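Local coordinates for T9SS C-terminal target domain-containing protein (Bacteroides cellulosilyticus, PDB 5JVK) that probably hydrolyses O-glycosidic bonds in carbohydrates, as a family 39 glycoside hydrolase of a gut symbiont, at residues 110-115 and 156-161; 364-369 and 421-426. One frame throughout, in Å; residues are numbered along the deposited sequence.

Contact 1 (110-115 and 156-161); sequences VHPPKD and YQFVSA
Phe158 reaches from helix 153-164 of a (beta/alpha)8 barrel to Val110, His111 and Pro112, the start of the loop that leaves the first barrel strand. The helix stands well back from this loop, the closest CA atoms, those of Pro112 and Phe158, being 8.3 Å apart, and the aromatic side chain bridges the difference. Its CB, CG and two CD atoms serve as the stem and meet nothing in the loop; contact begins at the CE carbons. CE2 lies 3.8 Å from Val110 CG1, which sits in the plane of the ring at its edge. That methyl is anti to the backbone N of Val110 (chi1 -173°), a rotation that sets it alongside the phenyl group. On the other flank CE1 meets Pro112 CG more loosely, at 4.1 Å. The tip, CZ, is directed at the main chain: it is 3.9 Å from His111 C and 3.8 Å from Pro112 N. Val110 CG1, His111 C and Pro112 N thus all lie at the ring edge, and no hydrogen bond joins the segments. Tyr118 of helix 118-127 packs edge-to-face with Phe158, and Thr135 of strand 132-138 touches it too. The carbonyl of Val110 has a polar partner in this apolar setting: its O accepts a hydrogen bond from Thr135 OG1 while lying 3.6 Å from Phe158 CZ.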
loop_
_atom_site.group_PDB
_atom_site.type_symbol
_atom_site.label_atom_id
_atom_site.label_comp_id
_atom_site.label_asym_id
_atom_site.label_seq_id
_atom_site.Cartn_x
_atom_site.Cartn_y
_atom_site.Cartn_z
ATOM N N VAL A 110 -0.261 -5.120 -6.455
ATOM C CA VAL A 110 0.017 -4.742 -7.843
ATOM C C VAL A 110 -0.511 -5.807 -8.806
ATOM O O VAL A 110 -0.044 -6.950 -8.801
ATOM C CB VAL A 110 1.535 -4.560 -8.091
ATOM C CG1 VAL A 110 1.788 -3.992 -9.485
ATOM C CG2 VAL A 110 2.152 -3.664 -7.025
ATOM N N HIS A 111 -1.484 -5.417 -9.625
ATOM C CA HIS A 111 -1.937 -6.240 -10.745
ATOM C C HIS A 111 -1.025 -5.975 -11.949
ATOM O O HIS A 111 -0.331 -4.952 -11.975
ATOM C CB HIS A 111 -3.387 -5.913 -11.098
ATOM C CG HIS A 111 -4.344 -6.132 -9.971
ATOM N ND1 HIS A 111 -4.630 -7.384 -9.472
ATOM C CD2 HIS A 111 -5.074 -5.262 -9.239
ATOM C CE1 HIS A 111 -5.501 -7.276 -8.486
ATOM N NE2 HIS A 111 -5.787 -5.998 -8.325
ATOM N N PRO A 112 -1.014 -6.888 -12.946
ATOM C CA PRO A 112 -0.215 -6.655 -14.159
ATOM C C PRO A 112 -0.571 -5.328 -14.851
ATOM O O PRO A 112 -1.761 -5.003 -14.948
ATOM C CB PRO A 112 -0.583 -7.840 -15.056
ATOM C CG PRO A 112 -0.980 -8.916 -14.112
ATOM C CD PRO A 112 -1.652 -8.219 -12.966
ATOM N N PRO A 113 0.439 -4.550 -15.296
ATOM C CA PRO A 113 0.123 -3.322 -16.036
ATOM C C PRO A 113 -0.581 -3.605 -17.363
ATOM O O PRO A 113 -0.273 -4.600 -18.023
ATOM C CB PRO A 113 1.496 -2.685 -16.280
ATOM C CG PRO A 113 2.381 -3.261 -15.234
ATOM C CD PRO A 113 1.882 -4.652 -15.003
ATOM N N LYS A 114 -1.504 -2.726 -17.743
ATOM C CA LYS A 114 -2.298 -2.897 -18.969
ATOM C C LYS A 114 -1.452 -2.652 -20.222
ATOM O O LYS A 114 -1.639 -3.324 -21.240
ATOM C CB LYS A 114 -3.512 -1.957 -18.977
ATOM C CG LYS A 114 -4.464 -2.099 -17.792
ATOM C CD LYS A 114 -5.168 -3.445 -17.769
ATOM C CE LYS A 114 -6.238 -3.486 -16.689
ATOM N NZ LYS A 114 -7.091 -4.701 -16.810
ATOM N N ASP A 115 -0.529 -1.692 -20.137
ATOM C CA ASP A 115 0.420 -1.407 -21.227
ATOM C C ASP A 115 1.665 -2.320 -21.251
ATOM O O ASP A 115 2.544 -2.134 -22.096
ATOM C CB ASP A 115 0.831 0.085 -21.226
ATOM C CG ASP A 115 1.541 0.528 -19.941
ATOM O OD1 ASP A 115 1.815 -0.303 -19.046
ATOM O OD2 ASP A 115 1.818 1.741 -19.830
ATOM N N TYR A 156 8.409 -13.780 -13.914
ATOM C CA TYR A 156 9.777 -13.301 -14.158
ATOM C C TYR A 156 9.815 -11.777 -14.319
ATOM O O TYR A 156 10.740 -11.127 -13.826
ATOM C CB TYR A 156 10.398 -13.976 -15.396
ATOM C CG TYR A 156 10.696 -15.459 -15.233
ATOM C CD1 TYR A 156 11.567 -15.912 -14.238
ATOM C CD2 TYR A 156 10.124 -16.411 -16.084
ATOM C CE1 TYR A 156 11.847 -17.265 -14.086
ATOM C CE2 TYR A 156 10.399 -17.766 -15.940
ATOM C CZ TYR A 156 11.263 -18.187 -14.941
ATOM O OH TYR A 156 11.543 -19.525 -14.790
ATOM N N GLN A 157 8.812 -11.224 -15.006
ATOM C CA GLN A 157 8.664 -9.770 -15.170
ATOM C C GLN A 157 8.484 -9.047 -13.830
ATOM O O GLN A 157 9.176 -8.059 -13.562
ATOM C CB GLN A 157 7.487 -9.436 -16.104
ATOM C CG GLN A 157 7.739 -9.754 -17.572
ATOM C CD GLN A 157 6.533 -9.458 -18.453
ATOM O OE1 GLN A 157 5.508 -10.138 -18.367
ATOM N NE2 GLN A 157 6.650 -8.449 -19.315
ATOM N N PHE A 158 7.559 -9.548 -13.006
ATOM C CA PHE A 158 7.303 -8.998 -11.660
ATOM C C PHE A 158 8.546 -9.021 -10.766
ATOM O O PHE A 158 8.899 -8.004 -10.164
ATOM C CB PHE A 158 6.154 -9.747 -10.945
ATOM C CG PHE A 158 4.811 -9.081 -11.080
ATOM C CD1 PHE A 158 3.785 -9.668 -11.819
ATOM C CD2 PHE A 158 4.564 -7.862 -10.455
ATOM C CE1 PHE A 158 2.547 -9.050 -11.937
ATOM C CE2 PHE A 158 3.329 -7.240 -10.571
ATOM C CZ PHE A 158 2.320 -7.834 -11.313
ATOM N N VAL A 159 9.205 -10.176 -10.701
ATOM C CA VAL A 159 10.327 -10.385 -9.779
ATOM C C VAL A 159 11.580 -9.599 -10.190
ATOM O O VAL A 159 12.237 -9.006 -9.334
ATOM C CB VAL A 159 10.639 -11.891 -9.595
ATOM C CG1 VAL A 159 11.890 -12.106 -8.746
ATOM C CG2 VAL A 159 9.453 -12.594 -8.946
ATOM N N SER A 160 11.911 -9.586 -11.480
ATOM C CA SER A 160 13.086 -8.838 -11.957
ATOM C C SER A 160 12.887 -7.323 -11.816
ATOM O O SER A 160 13.808 -6.614 -11.407
ATOM C CB SER A 160 13.438 -9.207 -13.404
ATOM O OG SER A 160 12.545 -8.616 -14.328
ATOM N N ALA A 161 11.686 -6.845 -12.143
ATOM C CA ALA A 161 11.326 -5.434 -11.955
ATOM C C ALA A 161 11.347 -5.010 -10.482
ATOM O O ALA A 161 11.697 -3.871 -10.174
ATOM C CB ALA A 161 9.963 -5.142 -12.566
#

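Contact 2 (364-369 and 421-426)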
loop_
_atom_site.group_PDB
_atom_site.type_symbol
_atom_site.label_atom_id
_atom_site.label_comp_id
_atom_site.label_asym_id
_atom_site.label_seq_id
_atom_site.Cartn_x
_atom_site.Cartn_y
_atom_site.Cartn_z
ATOM N N SER A 364 -0.251 1.996 12.140
ATOM C CA SER A 364 0.374 0.667 12.061
ATOM C C SER A 364 1.747 0.643 12.744
ATOM O O SER A 364 2.029 -0.252 13.540
ATOM C CB SER A 364 0.492 0.204 10.609
ATOM O OG SER A 364 1.218 -1.008 10.508
ATOM N N ARG A 365 2.583 1.635 12.442
ATOM C CA ARG A 365 3.889 1.779 13.093
ATOM C C ARG A 365 3.755 2.072 14.593
ATOM O O ARG A 365 4.551 1.578 15.395
ATOM C CB ARG A 365 4.711 2.879 12.407
ATOM C CG ARG A 365 6.181 2.958 12.818
ATOM C CD ARG A 365 7.009 1.796 12.289
ATOM N NE ARG A 365 7.093 1.790 10.828
ATOM C CZ ARG A 365 7.876 2.582 10.090
ATOM N NH1 ARG A 365 8.673 3.491 10.649
ATOM N NH2 ARG A 365 7.858 2.469 8.764
ATOM N N ARG A 366 2.756 2.873 14.969
ATOM C CA ARG A 366 2.482 3.174 16.384
ATOM C C ARG A 366 2.284 1.898 17.196
ATOM O O ARG A 366 2.931 1.711 18.226
ATOM C CB ARG A 366 1.244 4.060 16.512
ATOM C CG ARG A 366 0.927 4.520 17.928
ATOM C CD ARG A 366 -0.508 4.990 18.023
ATOM N NE ARG A 366 -0.863 5.404 19.376
ATOM C CZ ARG A 366 -2.104 5.654 19.802
ATOM N NH1 ARG A 366 -3.159 5.523 18.995
ATOM N NH2 ARG A 366 -2.292 6.035 21.062
ATOM N N HIS A 367 1.393 1.034 16.715
ATOM C CA HIS A 367 1.110 -0.263 17.336
ATOM C C HIS A 367 1.855 -1.374 16.582
ATOM O O HIS A 367 1.258 -2.389 16.217
ATOM C CB HIS A 367 -0.402 -0.540 17.305
ATOM C CG HIS A 367 -1.241 0.562 17.875
ATOM N ND1 HIS A 367 -1.448 0.718 19.228
ATOM C CD2 HIS A 367 -1.941 1.552 17.271
ATOM C CE1 HIS A 367 -2.229 1.763 19.435
ATOM N NE2 HIS A 367 -2.546 2.285 18.263
ATOM N N TYR A 368 3.162 -1.184 16.367
ATOM C CA TYR A 368 3.939 -2.051 15.468
ATOM C C TYR A 368 3.798 -3.534 15.799
ATOM O O TYR A 368 4.082 -3.957 16.919
ATOM C CB TYR A 368 5.430 -1.686 15.448
ATOM C CG TYR A 368 6.195 -2.469 14.397
ATOM C CD1 TYR A 368 6.034 -2.185 13.042
ATOM C CD2 TYR A 368 7.052 -3.518 14.754
ATOM C CE1 TYR A 368 6.712 -2.909 12.071
ATOM C CE2 TYR A 368 7.737 -4.248 13.789
ATOM C CZ TYR A 368 7.562 -3.940 12.447
ATOM O OH TYR A 368 8.233 -4.649 11.480
ATOM N N MET A 369 3.343 -4.302 14.812
ATOM C CA MET A 369 3.260 -5.763 14.923
ATOM C C MET A 369 3.461 -6.504 13.596
ATOM O O MET A 369 4.099 -7.553 13.587
ATOM C CB MET A 369 1.950 -6.185 15.613
ATOM C CG MET A 369 0.674 -5.940 14.822
ATOM S SD MET A 369 0.091 -7.415 13.966
ATOM C CE MET A 369 -1.193 -6.733 12.920
ATOM N N GLN A 421 7.566 6.466 19.774
ATOM C CA GLN A 421 8.105 6.984 21.033
ATOM C C GLN A 421 7.019 7.211 22.077
ATOM O O GLN A 421 7.082 6.650 23.170
ATOM C CB GLN A 421 8.839 8.308 20.794
ATOM C CG GLN A 421 10.062 8.198 19.900
ATOM C CD GLN A 421 11.186 7.387 20.528
ATOM O OE1 GLN A 421 11.524 7.578 21.697
ATOM N NE2 GLN A 421 11.772 6.477 19.752
ATOM N N GLU A 422 6.030 8.035 21.734
ATOM C CA GLU A 422 5.125 8.607 22.732
ATOM C C GLU A 422 3.801 9.073 22.133
ATOM O O GLU A 422 3.768 9.574 21.006
ATOM C CB GLU A 422 5.820 9.806 23.379
ATOM C CG GLU A 422 5.394 10.118 24.797
ATOM C CD GLU A 422 6.329 11.123 25.444
ATOM O OE1 GLU A 422 6.568 12.194 24.836
ATOM O OE2 GLU A 422 6.839 10.838 26.552
ATOM N N THR A 423 2.717 8.892 22.887
ATOM C CA THR A 423 1.440 9.527 22.580
ATOM C C THR A 423 1.360 10.827 23.378
ATOM O O THR A 423 1.201 10.797 24.600
ATOM C CB THR A 423 0.243 8.622 22.940
ATOM O OG1 THR A 423 0.367 7.362 22.270
ATOM C CG2 THR A 423 -1.076 9.271 22.532
ATOM N N LEU A 424 1.499 11.963 22.692
ATOM C CA LEU A 424 1.292 13.280 23.314
ATOM C C LEU A 424 -0.198 13.568 23.523
ATOM O O LEU A 424 -0.581 14.129 24.548
ATOM C CB LEU A 424 1.928 14.407 22.490
ATOM C CG LEU A 424 3.443 14.610 22.635
ATOM C CD1 LEU A 424 4.227 13.454 22.031
ATOM C CD2 LEU A 424 3.881 15.922 21.996
ATOM N N LEU A 425 -1.020 13.199 22.540
ATOM C CA LEU A 425 -2.472 13.384 22.598
ATOM C C LEU A 425 -3.165 12.248 21.852
ATOM O O LEU A 425 -2.659 11.773 20.836
ATOM C CB LEU A 425 -2.859 14.730 21.978
ATOM C CG LEU A 425 -4.337 15.143 21.977
ATOM C CD1 LEU A 425 -4.870 15.345 23.390
ATOM C CD2 LEU A 425 -4.515 16.408 21.150
ATOM N N ASP A 426 -4.323 11.832 22.356
ATOM C CA ASP A 426 -5.064 10.698 21.810
ATOM C C ASP A 426 -6.547 11.057 21.746
ATOM O O ASP A 426 -6.955 12.106 22.245
ATOM C CB ASP A 426 -4.838 9.467 22.704
ATOM C CG ASP A 426 -4.953 8.145 21.954
ATOM O OD1 ASP A 426 -5.562 8.094 20.861
ATOM O OD2 ASP A 426 -4.424 7.139 22.474
HETATM O O HOH W 1 -6.059 5.422 19.737
#
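Arg366 closes helix 350-366, the chain leaving helical geometry at His367, and extends toward Thr423 and Asp426 beside a strand whose nearest CA, that of Gln421, is 8.2 Å from the CA of Arg366. The arginine spans this gap with CG anti to the backbone N (chi1 -176°) and the chain extended on to NE, which delivers the guanidinium edge-first. Its NH2 serves two acceptors. Asp426 OD2 lies at 2.8 Å from NH2, almost in the guanidinium plane, and forms a salt bridge with an N-H...O angle of 152°. The carboxylate is turned by 66° against the guanidinium, and the donor comes to OD2 from above the carboxylate plane, so this is a single-point bridge and not a flat two-pronged pair. Thr423 OG1, 3.2 Å from NH2 and tilted from the guanidinium plane, takes the second bond. A water completes the link on the other branch, accepting from Arg366 NH1 at 3.0 Å and donating to Asp426 OD1 at 2.9 Å. Over one guanidinium face lies His367 CE1, offset toward the rim. The headgroup is thus fixed by edge bonds near the protein surface, while Arg366 also touches Leu432 of the next strand. Together these bonds join helix 350-366 of the barrel to edge strand 419-425 and the turn just after it, in the antiparallel sheet that follows the barrel, consistent with the barrel-plus-beta-domain architecture of family 39 glycoside hydrolases.

Contact 1 and contact 2 lie on opposite sides of the chain's centre, with their centres 34 Å apart and nearest atoms about 18 Å apart. The barrel relates them: 110-115 follows the C-terminal end of strand 106-109, whereas Asp105, just before that strand, forms a salt bridge with Arg365 of contact 2. After 364-369 the chain forms the last barrel strand, 373-375, and then Tyr376, which hydrogen-bonds His111 of contact 1. The His111 side chain is about 3 Å from a bound glycerol, probably a crystallisation additive, at the barrel end where glycoside hydrolases of this fold have their active site; contact 2 instead joins the barrel to the antiparallel sheet that follows it.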